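Local coordinates for protein ribonucleoside-diphosphate reductase, alpha chain (Actinobacillus ureae ATCC 25976, PDB 6DQX) that serves as the catalytic alpha subunit of a class Id ribonucleotide reductase, probably reducing ribonucleoside diphosphates to their deoxy forms, at residues 506-509 and 510-514; 495-499 and 500-504; 415-418 and 419-423; 298-301 and 302-305; 271-275 and 276-280. One frame throughout, in Å; residues are numbered along the deposited sequence.

Contacts 1 and 2 belong to one helix, 502-513: contact 2 builds the turn and N-cap that lead into it, and contact 1 occupies its later turns. Both are buried, as is contact 5, the loop 271-280 nearest the middle of the chain. Contacts 3 and 4 are the starts of short helices and only partly buried, with charged residues at their outer sides. Contact 3 touches contact 5, where Ala415 and Pro416 pack on Glu277 and Cys275. The chemistry follows place: backbone bonds and a folded arginine in contact 1, side-chain amide and hydroxyl bonds in 2 and 5, a hydroxyl pair in 3, aromatic packing with a salt bridge in 4.

Contact 1 (506-509 and 510-514); sequences IQQA and AQRQK
Arg512 folds back over the preceding turn and lays its guanidinium on the backbone of Gln508 and Ala509. Its first step decides this: CG sits between the backbone N and the carbonyl carbon (chi1 74°), which turns the chain toward the residues before it instead of out from the helix. CB is already 3.8 Å from Gln508 O, and CG comes to 3.5 Å of that same oxygen. A bend at chi3 then carries the head group across it, leaving CZ 3.6 Å from Gln508 O, which lies below the centre of the guanidinium plane. NH1 runs on to Ala509 CA at 3.4 Å, while NH2 reaches Gln508 CB at 3.5 Å. The Gln508 amide stands nearly upright to the guanidinium, their planes 87° apart.

All this happens on helix 502-513, a barrel-domain helix whose neighbours include helices 367-395 and 532-544, and the ordinary i to i+4 ladder runs beneath it: Ala510 N to Ile506 O, Gln511 N to Gln507 O and Arg512 N to Gln508 O. The next rung, Gln513 N to Ala509 O, is weak. Arg512 finds its polar partners beyond these turns, with NE on Asn373 OD1, NH1 on Gln520 OE1 and a cation-pi contact to Trp353. The indole NH of Trp353 in turn bonds Gln508 OE1, and Asn373 also bonds Gln511 OE1, so Trp353 ties Arg512 to Gln508, and Asn373 ties it to Gln511. Beyond the last rung Lys514 curls back, and its NZ bonds Gln511 O at 2.7 Å in the carbonyl plane, on a lone pair.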
loop_
_atom_site.group_PDB
_atom_site.type_symbol
_atom_site.label_atom_id
_atom_site.label_comp_id
_atom_site.label_asym_id
_atom_site.label_seq_id
_atom_site.Cartn_x
_atom_site.Cartn_y
_atom_site.Cartn_z
ATOM N N ILE A 506 20.876 -7.071 31.952
ATOM C CA ILE A 506 20.989 -8.220 31.059
ATOM C C ILE A 506 20.982 -9.539 31.824
ATOM O O ILE A 506 20.258 -10.490 31.452
ATOM C CB ILE A 506 22.277 -8.104 30.192
ATOM C CG1 ILE A 506 22.223 -6.850 29.313
ATOM C CG2 ILE A 506 22.516 -9.349 29.353
ATOM C CD1 ILE A 506 20.984 -6.684 28.501
ATOM N N GLN A 507 21.766 -9.589 32.904
ATOM C CA GLN A 507 21.815 -10.801 33.720
ATOM C C GLN A 507 20.484 -11.166 34.375
ATOM O O GLN A 507 20.087 -12.340 34.328
ATOM C CB GLN A 507 22.941 -10.721 34.751
ATOM C CG GLN A 507 24.288 -10.822 34.080
ATOM C CD GLN A 507 25.464 -10.654 35.021
ATOM O OE1 GLN A 507 25.327 -10.166 36.149
ATOM N NE2 GLN A 507 26.635 -11.001 34.525
ATOM N N GLN A 508 19.764 -10.177 34.913
ATOM C CA GLN A 508 18.436 -10.412 35.444
ATOM C C GLN A 508 17.451 -10.896 34.388
ATOM O O GLN A 508 16.602 -11.751 34.678
ATOM C CB GLN A 508 17.870 -9.175 36.141
ATOM C CG GLN A 508 18.499 -8.887 37.497
ATOM C CD GLN A 508 17.795 -7.762 38.234
ATOM O OE1 GLN A 508 16.692 -7.375 37.875
ATOM N NE2 GLN A 508 18.467 -7.190 39.236
ATOM N N ALA A 509 17.551 -10.333 33.180
ATOM C CA ALA A 509 16.702 -10.786 32.070
ATOM C C ALA A 509 17.036 -12.237 31.716
ATOM O O ALA A 509 16.133 -13.074 31.537
ATOM C CB ALA A 509 16.830 -9.845 30.849
ATOM N N ALA A 510 18.331 -12.561 31.705
ATOM C CA ALA A 510 18.771 -13.921 31.400
ATOM C C ALA A 510 18.274 -14.899 32.448
ATOM O O ALA A 510 17.819 -15.990 32.100
ATOM C CB ALA A 510 20.288 -13.995 31.281
ATOM N N GLN A 511 18.335 -14.485 33.714
ATOM C CA GLN A 511 17.911 -15.327 34.820
ATOM C C GLN A 511 16.436 -15.666 34.777
ATOM O O GLN A 511 16.079 -16.830 34.948
ATOM C CB GLN A 511 18.277 -14.695 36.152
ATOM C CG GLN A 511 17.889 -15.522 37.367
ATOM C CD GLN A 511 17.934 -14.744 38.681
ATOM O OE1 GLN A 511 17.825 -13.509 38.715
ATOM N NE2 GLN A 511 18.109 -15.483 39.783
ATOM N N ARG A 512 15.569 -14.658 34.553
ATOM C CA ARG A 512 14.137 -14.906 34.529
ATOM C C ARG A 512 13.624 -15.542 33.216
ATOM O O ARG A 512 12.535 -16.111 33.214
ATOM C CB ARG A 512 13.347 -13.644 34.896
ATOM C CG ARG A 512 13.297 -12.556 33.809
ATOM C CD ARG A 512 12.418 -11.389 34.243
ATOM N NE ARG A 512 13.073 -10.498 35.173
ATOM C CZ ARG A 512 13.852 -9.460 34.859
ATOM N NH1 ARG A 512 14.115 -9.107 33.605
ATOM N NH2 ARG A 512 14.377 -8.737 35.820
ATOM N N GLN A 513 14.421 -15.491 32.148
ATOM C CA GLN A 513 14.002 -16.026 30.852
ATOM C C GLN A 513 13.588 -17.483 30.899
ATOM O O GLN A 513 12.677 -17.867 30.162
ATOM C CB GLN A 513 15.046 -15.805 29.772
ATOM C CG GLN A 513 14.576 -16.095 28.341
ATOM C CD GLN A 513 13.337 -15.298 27.947
ATOM O OE1 GLN A 513 13.399 -14.088 27.786
ATOM N NE2 GLN A 513 12.195 -15.987 27.823
ATOM N N LYS A 514 14.202 -18.292 31.773
ATOM C CA LYS A 514 13.807 -19.697 31.851
ATOM C C LYS A 514 12.362 -19.908 32.290
ATOM O O LYS A 514 11.777 -20.974 32.021
ATOM C CB LYS A 514 14.755 -20.519 32.746
ATOM C CG LYS A 514 14.620 -20.266 34.235
ATOM C CD LYS A 514 15.640 -21.081 35.026
ATOM C CE LYS A 514 17.033 -20.486 34.930
ATOM N NZ LYS A 514 17.164 -19.182 35.628
#

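Contact 2 (495-499 and 500-504); sequences KTFSE and ISQLS
Phe497 O is the acceptor for two donors from the following residues. Ile500 N bonds it at 3.2 Å from well above the carbonyl plane, and Gln502 NE2 adds a weak bond at 3.1 Å. That same amide nitrogen has a better bond to Ile500 O at 2.9 Å, so the NH2 group bridges two carbonyls of the chain. The bend of the Gln502 chain at chi2 (-60°) brings the amide back over the turn. Its oxygen then comes to 3.5 Å from Phe497 CE1, approaching the ring obliquely, with ring and amide planes 39° apart. Beside this polar pair lies an apolar one: Ile500 CG1 meets Lys495 CB at 3.9 Å and passes close to Thr496 O.

The next shell fixes the turn itself. Glu499 reaches back with its carboxylate, and Thr496 N points at OE1 at 2.9 Å in an almost straight bond of 176°, meeting the oxygen on its anti side, somewhat out of the carboxylate plane. Thr496 OG1 and Ser498 OG share a hydrogen bond of 2.9 Å, which ties the hydroxyls across the same turn. Farther out, Gln502 OE1 takes the backbone N of Met525, Ser479 OG bonds Glu499 OE2, and Phe497 packs on Met525, linking the turn to strand 524-525.

At Ile500 and Ser501 the chain is extended, and it then enters helix 502-513. Ser504 OG donates to Ser501 O, while Ser501 OG, also bonded to Cys569 O, accepts from Ser504 N at 3.2 Å: the side-chain N-cap of an alpha-helix, here made by a serine.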
loop_
_atom_site.group_PDB
_atom_site.type_symbol
_atom_site.label_atom_id
_atom_site.label_comp_id
_atom_site.label_asym_id
_atom_site.label_seq_id
_atom_site.Cartn_x
_atom_site.Cartn_y
_atom_site.Cartn_z
ATOM N N LYS A 495 19.751 4.477 43.191
ATOM C CA LYS A 495 20.414 4.712 41.915
ATOM C C LYS A 495 19.364 4.791 40.793
ATOM O O LYS A 495 18.358 4.057 40.798
ATOM C CB LYS A 495 21.405 3.605 41.568
ATOM C CG LYS A 495 22.741 3.668 42.270
ATOM C CD LYS A 495 23.614 2.541 41.731
ATOM C CE LYS A 495 24.823 2.291 42.598
ATOM N NZ LYS A 495 25.928 3.210 42.287
ATOM N N THR A 496 19.617 5.691 39.849
ATOM C CA THR A 496 18.795 5.856 38.629
ATOM C C THR A 496 19.149 4.787 37.596
ATOM O O THR A 496 20.193 4.152 37.696
ATOM C CB THR A 496 19.083 7.226 37.980
ATOM O OG1 THR A 496 20.470 7.309 37.642
ATOM C CG2 THR A 496 18.744 8.344 38.933
ATOM N N PHE A 497 18.312 4.622 36.572
ATOM C CA PHE A 497 18.578 3.689 35.450
ATOM C C PHE A 497 20.003 3.926 34.900
ATOM O O PHE A 497 20.785 2.983 34.722
ATOM C CB PHE A 497 17.525 3.902 34.346
ATOM C CG PHE A 497 17.433 2.811 33.289
ATOM C CD1 PHE A 497 18.302 1.716 33.211
ATOM C CD2 PHE A 497 16.431 2.911 32.323
ATOM C CE1 PHE A 497 18.152 0.752 32.218
ATOM C CE2 PHE A 497 16.289 1.956 31.322
ATOM C CZ PHE A 497 17.150 0.873 31.263
ATOM N N SER A 498 20.348 5.193 34.659
ATOM C CA SER A 498 21.677 5.548 34.132
ATOM C C SER A 498 22.862 5.157 35.052
ATOM O O SER A 498 23.958 4.863 34.570
ATOM C CB SER A 498 21.740 7.050 33.807
ATOM O OG SER A 498 21.599 7.835 34.971
ATOM N N GLU A 499 22.636 5.160 36.357
ATOM C CA GLU A 499 23.664 4.820 37.353
ATOM C C GLU A 499 23.810 3.317 37.627
ATOM O O GLU A 499 24.758 2.887 38.293
ATOM C CB GLU A 499 23.352 5.563 38.660
ATOM C CG GLU A 499 23.550 7.077 38.546
ATOM C CD GLU A 499 22.867 7.889 39.651
ATOM O OE1 GLU A 499 21.938 7.380 40.335
ATOM O OE2 GLU A 499 23.245 9.077 39.810
ATOM N N ILE A 500 22.856 2.522 37.142
ATOM C CA ILE A 500 22.808 1.089 37.400
ATOM C C ILE A 500 23.666 0.342 36.380
ATOM O O ILE A 500 23.806 0.762 35.227
ATOM C CB ILE A 500 21.323 0.604 37.447
ATOM C CG1 ILE A 500 20.678 1.069 38.753
ATOM C CG2 ILE A 500 21.208 -0.913 37.347
ATOM C CD1 ILE A 500 19.170 1.035 38.809
ATOM N N SER A 501 24.268 -0.757 36.827
ATOM C CA SER A 501 24.988 -1.669 35.962
ATOM C C SER A 501 24.072 -2.222 34.882
ATOM O O SER A 501 23.074 -2.873 35.193
ATOM C CB SER A 501 25.520 -2.867 36.760
ATOM O OG SER A 501 26.033 -3.847 35.870
ATOM N N GLN A 502 24.409 -1.958 33.630
ATOM C CA GLN A 502 23.617 -2.472 32.506
ATOM C C GLN A 502 23.846 -3.960 32.322
ATOM O O GLN A 502 22.952 -4.676 31.822
ATOM C CB GLN A 502 23.903 -1.695 31.220
ATOM C CG GLN A 502 23.681 -0.200 31.388
ATOM C CD GLN A 502 22.250 0.127 31.795
ATOM O OE1 GLN A 502 21.306 -0.168 31.048
ATOM N NE2 GLN A 502 22.079 0.764 32.954
ATOM N N LEU A 503 25.010 -4.451 32.782
ATOM C CA LEU A 503 25.214 -5.890 32.858
ATOM C C LEU A 503 24.174 -6.538 33.780
ATOM O O LEU A 503 23.669 -7.625 33.456
ATOM C CB LEU A 503 26.641 -6.253 33.294
ATOM C CG LEU A 503 27.002 -7.741 33.251
ATOM C CD1 LEU A 503 26.798 -8.363 31.879
ATOM C CD2 LEU A 503 28.447 -7.937 33.714
ATOM N N SER A 504 23.814 -5.869 34.877
ATOM C CA SER A 504 22.799 -6.414 35.797
ATOM C C SER A 504 21.409 -6.515 35.156
ATOM O O SER A 504 20.681 -7.491 35.373
ATOM C CB SER A 504 22.767 -5.676 37.143
ATOM O OG SER A 504 21.953 -4.524 37.111
#

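Contact 3 (415-418 and 419-423); sequences APTK and SSSFI
Thr417 and Ser421 meet across the first turn of helix 418-423, with Thr417 at the N-cap position although its hydroxyl makes no capping bond. The sequence matches the loop and helix start that, in related ribonucleotide reductases, hold the substrate diphosphate, so a similar role here is plausible.

Going along 419-423, Ser419 lies at the outer side, where its CB merely borders Lys418, and packs on Phe40 of helix 35-44. Ser420 sets its CB 4.1 Å from Thr417 CB, a loose apolar touch. Ser421 does most of the work. Its N bonds Thr417 O at 2.7 Å, almost in line with the carbonyl, and its OG lies beside the backbone N (chi1 -79°), facing back toward Thr417. Phe422 N continues the ladder to Lys418 O at 3.2 Å, while its ring leaves the turn for an edge-to-face contact with Phe40. Ile423 N follows on Ser419 O.

The two hydroxyls form a short relay: Ser430 N bonds Thr417 OG1, Ser421 OG bonds Ser428 O, and between them Thr417 OG1 donates to Ser421 OG at 2.9 Å.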
loop_
_atom_site.group_PDB
_atom_site.type_symbol
_atom_site.label_atom_id
_atom_site.label_comp_id
_atom_site.label_asym_id
_atom_site.label_seq_id
_atom_site.Cartn_x
_atom_site.Cartn_y
_atom_site.Cartn_z
ATOM N N ALA A 415 6.137 -7.148 28.205
ATOM C CA ALA A 415 6.003 -5.933 27.407
ATOM C C ALA A 415 6.420 -4.648 28.157
ATOM O O ALA A 415 6.472 -4.614 29.392
ATOM C CB ALA A 415 4.570 -5.806 26.939
ATOM N N PRO A 416 6.659 -3.556 27.407
ATOM C CA PRO A 416 6.870 -2.263 28.047
ATOM C C PRO A 416 5.553 -1.799 28.668
ATOM O O PRO A 416 4.483 -2.198 28.210
ATOM C CB PRO A 416 7.254 -1.344 26.865
ATOM C CG PRO A 416 7.567 -2.264 25.734
ATOM C CD PRO A 416 6.660 -3.423 25.933
ATOM N N THR A 417 5.600 -1.027 29.734
ATOM C CA THR A 417 4.349 -0.655 30.431
ATOM C C THR A 417 4.355 0.823 30.848
ATOM O O THR A 417 3.835 1.158 31.905
ATOM C CB THR A 417 4.080 -1.528 31.692
ATOM O OG1 THR A 417 5.064 -1.252 32.674
ATOM C CG2 THR A 417 4.056 -3.002 31.399
ATOM N N LYS A 418 4.895 1.715 30.018
ATOM C CA LYS A 418 5.098 3.105 30.475
ATOM C C LYS A 418 3.771 3.780 30.874
ATOM O O LYS A 418 3.646 4.295 31.979
ATOM C CB LYS A 418 5.853 3.941 29.434
ATOM C CG LYS A 418 7.273 3.456 29.140
ATOM C CD LYS A 418 8.252 3.662 30.286
ATOM C CE LYS A 418 9.531 2.835 30.113
ATOM N NZ LYS A 418 10.443 3.290 29.028
ATOM N N SER A 419 2.762 3.717 30.011
ATOM C CA SER A 419 1.460 4.313 30.332
ATOM C C SER A 419 0.717 3.505 31.382
ATOM O O SER A 419 0.083 4.068 32.285
ATOM C CB SER A 419 0.608 4.474 29.069
ATOM O OG SER A 419 1.292 5.312 28.146
ATOM N N SER A 420 0.796 2.177 31.273
ATOM C CA SER A 420 0.113 1.307 32.212
ATOM C C SER A 420 0.656 1.474 33.636
ATOM O O SER A 420 -0.116 1.480 34.585
ATOM C CB SER A 420 0.215 -0.151 31.774
ATOM O OG SER A 420 -0.347 -0.321 30.491
ATOM N N SER A 421 1.966 1.664 33.763
ATOM C CA SER A 421 2.602 1.913 35.061
ATOM C C SER A 421 2.161 3.251 35.649
ATOM O O SER A 421 1.922 3.368 36.859
ATOM C CB SER A 421 4.133 1.881 34.935
ATOM O OG SER A 421 4.582 0.544 34.900
ATOM N N PHE A 422 2.053 4.263 34.794
ATOM C CA PHE A 422 1.536 5.560 35.230
ATOM C C PHE A 422 0.131 5.406 35.836
ATOM O O PHE A 422 -0.097 5.819 36.965
ATOM C CB PHE A 422 1.508 6.565 34.081
ATOM C CG PHE A 422 0.962 7.912 34.485
ATOM C CD1 PHE A 422 1.627 8.680 35.434
ATOM C CD2 PHE A 422 -0.228 8.392 33.941
ATOM C CE1 PHE A 422 1.130 9.922 35.828
ATOM C CE2 PHE A 422 -0.728 9.628 34.324
ATOM C CZ PHE A 422 -0.050 10.393 35.270
ATOM N N ILE A 423 -0.762 4.765 35.087
ATOM C CA ILE A 423 -2.155 4.554 35.504
ATOM C C ILE A 423 -2.209 3.852 36.868
ATOM O O ILE A 423 -2.963 4.253 37.759
ATOM C CB ILE A 423 -2.948 3.773 34.434
ATOM C CG1 ILE A 423 -3.192 4.640 33.178
ATOM C CG2 ILE A 423 -4.284 3.247 34.968
ATOM C CD1 ILE A 423 -3.619 3.860 31.956
#

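Contact 4 (298-301 and 302-305); sequences LYFD and EWKD
Helix 300-303 is little more than one turn, following strand 288-296 of the barrel domain, and Tyr299 at its N-cap and Phe300 meet Glu302, Trp303 and Lys304 across it. Tyr299 O receives Trp303 N at 3.1 Å, close to head-on, together with a weak bond from Glu302 N. Trp303 puts CG between its backbone N and carbonyl carbon (chi1 55°), a choice that swings the indole back over the start of the helix, with Tyr299 O and Phe300 CA over one of its faces. Phe300 CA stands 3.9 Å from the centroid of the five-membered ring, a CH-pi contact. The Phe300 ring then turns its edge to the face of the six-membered ring, a T-shaped pair with centroids 5.3 Å apart and planes at 86°.

One face of the Phe300 ring takes Lys304 CB, 3.8 Å from the ring centroid. From there the lysine runs extended to a salt bridge, with NZ 2.8 Å from Asp301 OD1. Separately, Glu302 lies alongside the Tyr299 ring, pointing the same way, with OE2 3.6 Å from CD1. The acids have further partners: Arg27 makes a salt bridge with Glu302, Tyr84 OH bonds Glu302 OE1, and Tyr356 OH bonds Asp301 OD2. Arg27 also makes a cation-pi contact with Tyr299. Trp303 NE1 is satisfied by Asn296 O.

Two acids in the first turn, close to the positive end of the helix dipole and each paired with a base, are probably well stabilised as anions, while Phe300 and Trp303 pack against helix 367-395.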
loop_
_atom_site.group_PDB
_atom_site.type_symbol
_atom_site.label_atom_id
_atom_site.label_comp_id
_atom_site.label_asym_id
_atom_site.label_seq_id
_atom_site.Cartn_x
_atom_site.Cartn_y
_atom_site.Cartn_z
ATOM N N LEU A 298 4.754 -4.771 42.815
ATOM C CA LEU A 298 4.806 -4.044 44.093
ATOM C C LEU A 298 4.097 -4.821 45.198
ATOM O O LEU A 298 4.524 -4.799 46.372
ATOM C CB LEU A 298 4.178 -2.655 43.953
ATOM C CG LEU A 298 4.063 -1.794 45.225
ATOM C CD1 LEU A 298 5.429 -1.624 45.857
ATOM C CD2 LEU A 298 3.472 -0.433 44.878
ATOM N N TYR A 299 3.012 -5.504 44.839
ATOM C CA TYR A 299 2.214 -6.244 45.795
ATOM C C TYR A 299 2.429 -7.745 45.774
ATOM O O TYR A 299 1.568 -8.494 46.228
ATOM C CB TYR A 299 0.731 -5.877 45.580
ATOM C CG TYR A 299 0.459 -4.403 45.762
ATOM C CD1 TYR A 299 0.820 -3.744 46.944
ATOM C CD2 TYR A 299 -0.146 -3.644 44.748
ATOM C CE1 TYR A 299 0.587 -2.389 47.111
ATOM C CE2 TYR A 299 -0.373 -2.280 44.909
ATOM C CZ TYR A 299 -0.021 -1.660 46.091
ATOM O OH TYR A 299 -0.257 -0.312 46.258
ATOM N N PHE A 300 3.576 -8.199 45.263
ATOM C CA PHE A 300 3.863 -9.641 45.172
ATOM C C PHE A 300 3.592 -10.379 46.481
ATOM O O PHE A 300 2.931 -11.430 46.492
ATOM C CB PHE A 300 5.306 -9.895 44.726
ATOM C CG PHE A 300 5.676 -11.353 44.687
ATOM C CD1 PHE A 300 5.167 -12.191 43.701
ATOM C CD2 PHE A 300 6.507 -11.901 45.661
ATOM C CE1 PHE A 300 5.478 -13.544 43.682
ATOM C CE2 PHE A 300 6.824 -13.255 45.633
ATOM C CZ PHE A 300 6.318 -14.075 44.649
ATOM N N ASP A 301 4.074 -9.812 47.574
ATOM C CA ASP A 301 3.934 -10.472 48.885
ATOM C C ASP A 301 2.483 -10.531 49.376
ATOM O O ASP A 301 2.164 -11.363 50.237
ATOM C CB ASP A 301 4.896 -9.851 49.892
ATOM C CG ASP A 301 6.325 -10.251 49.608
ATOM O OD1 ASP A 301 6.505 -11.441 49.329
ATOM O OD2 ASP A 301 7.250 -9.409 49.636
ATOM N N GLU A 302 1.611 -9.670 48.823
ATOM C CA GLU A 302 0.176 -9.789 49.012
ATOM C C GLU A 302 -0.486 -10.854 48.170
ATOM O O GLU A 302 -1.319 -11.590 48.693
ATOM C CB GLU A 302 -0.569 -8.467 48.766
ATOM C CG GLU A 302 -0.145 -7.345 49.682
ATOM C CD GLU A 302 -0.962 -6.074 49.513
ATOM O OE1 GLU A 302 -2.073 -6.115 48.939
ATOM O OE2 GLU A 302 -0.487 -5.018 49.993
ATOM N N TRP A 303 -0.196 -10.911 46.865
ATOM C CA TRP A 303 -0.955 -11.805 45.973
ATOM C C TRP A 303 -0.295 -13.135 45.627
ATOM O O TRP A 303 -0.963 -13.972 45.034
ATOM C CB TRP A 303 -1.436 -11.095 44.673
ATOM C CG TRP A 303 -0.367 -10.436 43.854
ATOM C CD1 TRP A 303 -0.133 -9.108 43.770
ATOM C CD2 TRP A 303 0.591 -11.065 42.976
ATOM N NE1 TRP A 303 0.913 -8.857 42.923
ATOM C CE2 TRP A 303 1.378 -10.041 42.423
ATOM C CE3 TRP A 303 0.855 -12.389 42.608
ATOM C CZ2 TRP A 303 2.408 -10.289 41.514
ATOM C CZ3 TRP A 303 1.868 -12.636 41.691
ATOM C CH2 TRP A 303 2.643 -11.586 41.172
ATOM N N LYS A 304 0.942 -13.375 46.071
ATOM C CA LYS A 304 1.689 -14.590 45.659
ATOM C C LYS A 304 0.962 -15.919 45.959
ATOM O O LYS A 304 1.122 -16.880 45.207
ATOM C CB LYS A 304 3.098 -14.618 46.241
ATOM C CG LYS A 304 3.119 -14.585 47.766
ATOM C CD LYS A 304 4.514 -14.501 48.346
ATOM C CE LYS A 304 4.437 -14.429 49.865
ATOM N NZ LYS A 304 5.704 -13.888 50.419
ATOM N N ASP A 305 0.180 -15.970 47.039
ATOM C CA ASP A 305 -0.592 -17.185 47.399
ATOM C C ASP A 305 -2.103 -16.982 47.238
ATOM O O ASP A 305 -2.908 -17.616 47.930
ATOM C CB ASP A 305 -0.241 -17.635 48.837
ATOM C CG ASP A 305 1.233 -17.971 49.006
ATOM O OD1 ASP A 305 1.793 -18.750 48.191
ATOM O OD2 ASP A 305 1.853 -17.481 49.968
#

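Contact 5 (271-275 and 276-280); sequences ASNLC and TEIML
Asn273 OD1 faces a fan of backbone nitrogens across the loop: Ile278 N bonds it at 3.0 Å and 163°, and Thr276 N and Glu277 N also come close, the latter at 3.1 Å. The Ile278 donor sits above the amide carbonyl plane, not on a lone pair. The Asn-Leu-Cys-Thr-Glu sequence matches the finger loop of ribonucleotide reductases, which projects into the barrel and in relatives carries the thiyl-radical cysteine flanked by an active-site asparagine and glutamate; Asn273, Cys275 and Glu277 probably correspond.

The three are set against one another directly. Asn273 ND2 donates to Glu277 OE1 at 3.0 Å. Glu277 OE1 lies close to the Asn273 amide plane, while ND2 approaches from above the carboxylate; the planes are 76° apart. Glu277 bends at chi2 to bring this oxygen back, where it also lies 3.2 Å from Cys275 CB. Ile278 CG1 packs against Asn273 CG at 3.4 Å, the two side chains crossing at about a right angle. Thr276, with a positive phi, reverses the chain, and its N makes a weak bond to Asn273 O, which also takes Tyr184 OH.

Around it, Cys275 O bonds Ser521 OG and Thr276 O bonds Ser549 OG, anchoring the tip to neighbouring parts of the barrel; Pro416 packs on Cys275.

With OG anti to the backbone N (chi1 -175°), Ser272 at the base of the loop turns its hydroxyl to Ile278 O, donating at 2.7 Å on an in-plane lone pair. Farther down, water 1 bridges the two arms of the loop, receiving Leu280 N at 2.8 Å and donating to Ala271 O at 2.7 Å.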
loop_
_atom_site.group_PDB
_atom_site.type_symbol
_atom_site.label_atom_id
_atom_site.label_comp_id
_atom_site.label_asym_id
_atom_site.label_seq_id
_atom_site.Cartn_x
_atom_site.Cartn_y
_atom_site.Cartn_z
ATOM N N ALA A 271 10.568 -13.676 13.622
ATOM C CA ALA A 271 10.672 -12.285 14.026
ATOM C C ALA A 271 9.893 -12.077 15.316
ATOM O O ALA A 271 9.053 -12.902 15.695
ATOM C CB ALA A 271 10.079 -11.375 12.940
ATOM N N SER A 272 10.143 -10.958 15.963
ATOM C CA SER A 272 9.310 -10.513 17.085
ATOM C C SER A 272 8.319 -9.419 16.654
ATOM O O SER A 272 8.032 -9.242 15.441
ATOM C CB SER A 272 10.234 -10.131 18.266
ATOM O OG SER A 272 9.491 -9.788 19.433
ATOM N N ASN A 273 7.751 -8.711 17.619
ATOM C CA ASN A 273 6.699 -7.743 17.383
ATOM C C ASN A 273 7.257 -6.326 17.461
ATOM O O ASN A 273 8.463 -6.132 17.515
ATOM C CB ASN A 273 5.580 -7.917 18.394
ATOM C CG ASN A 273 6.014 -7.543 19.799
ATOM O OD1 ASN A 273 7.072 -7.972 20.229
ATOM N ND2 ASN A 273 5.244 -6.718 20.488
ATOM N N LEU A 274 6.360 -5.342 17.472
ATOM C CA LEU A 274 6.750 -3.938 17.553
ATOM C C LEU A 274 7.649 -3.629 18.758
ATOM O O LEU A 274 8.552 -2.806 18.650
ATOM C CB LEU A 274 5.494 -3.078 17.624
ATOM C CG LEU A 274 5.670 -1.573 17.625
ATOM C CD1 LEU A 274 6.205 -1.132 16.284
ATOM C CD2 LEU A 274 4.328 -0.902 17.900
ATOM N N CYS A 275 7.394 -4.279 19.907
ATOM C CA CYS A 275 8.112 -3.986 21.156
ATOM C C CYS A 275 9.147 -5.028 21.615
ATOM O O CYS A 275 9.808 -4.794 22.627
ATOM C CB CYS A 275 7.101 -3.719 22.261
ATOM S SG CYS A 275 6.052 -2.285 21.883
ATOM N N THR A 276 9.315 -6.090 20.824
ATOM C CA THR A 276 10.358 -7.136 20.924
ATOM C C THR A 276 10.149 -8.192 22.018
ATOM O O THR A 276 11.030 -9.037 22.207
ATOM C CB THR A 276 11.824 -6.611 21.030
ATOM O OG1 THR A 276 12.085 -6.115 22.356
ATOM C CG2 THR A 276 12.120 -5.512 20.030
ATOM N N GLU A 277 8.994 -8.210 22.675
ATOM C CA GLU A 277 8.726 -9.202 23.732
ATOM C C GLU A 277 7.990 -10.454 23.222
ATOM O O GLU A 277 7.936 -11.474 23.927
ATOM C CB GLU A 277 7.890 -8.572 24.854
ATOM C CG GLU A 277 6.362 -8.591 24.698
ATOM C CD GLU A 277 5.780 -7.461 23.865
ATOM O OE1 GLU A 277 6.537 -6.718 23.220
ATOM O OE2 GLU A 277 4.549 -7.279 23.911
ATOM N N ILE A 278 7.387 -10.373 22.034
ATOM C CA ILE A 278 6.595 -11.504 21.538
ATOM C C ILE A 278 7.490 -12.507 20.824
ATOM O O ILE A 278 8.446 -12.134 20.149
ATOM C CB ILE A 278 5.462 -10.997 20.604
ATOM C CG1 ILE A 278 4.514 -10.077 21.409
ATOM C CG2 ILE A 278 4.700 -12.146 19.960
ATOM C CD1 ILE A 278 3.707 -10.783 22.484
ATOM N N MET A 279 7.165 -13.793 20.987
ATOM C CA MET A 279 7.941 -14.904 20.389
ATOM C C MET A 279 6.967 -15.952 19.895
ATOM O O MET A 279 6.775 -16.996 20.533
ATOM C CB MET A 279 8.929 -15.505 21.414
ATOM C CG MET A 279 9.898 -14.487 21.994
ATOM S SD MET A 279 11.176 -14.129 20.813
ATOM C CE MET A 279 11.707 -12.482 21.250
ATOM N N LEU A 280 6.343 -15.664 18.743
ATOM C CA LEU A 280 5.290 -16.528 18.211
ATOM C C LEU A 280 5.542 -16.762 16.713
ATOM O O LEU A 280 6.194 -15.935 16.063
ATOM C CB LEU A 280 3.915 -15.909 18.397
ATOM C CG LEU A 280 3.482 -15.662 19.839
ATOM C CD1 LEU A 280 2.204 -14.836 19.866
ATOM C CD2 LEU A 280 3.288 -16.994 20.557
HETATM O O HOH W 1 7.115 -13.226 17.525
#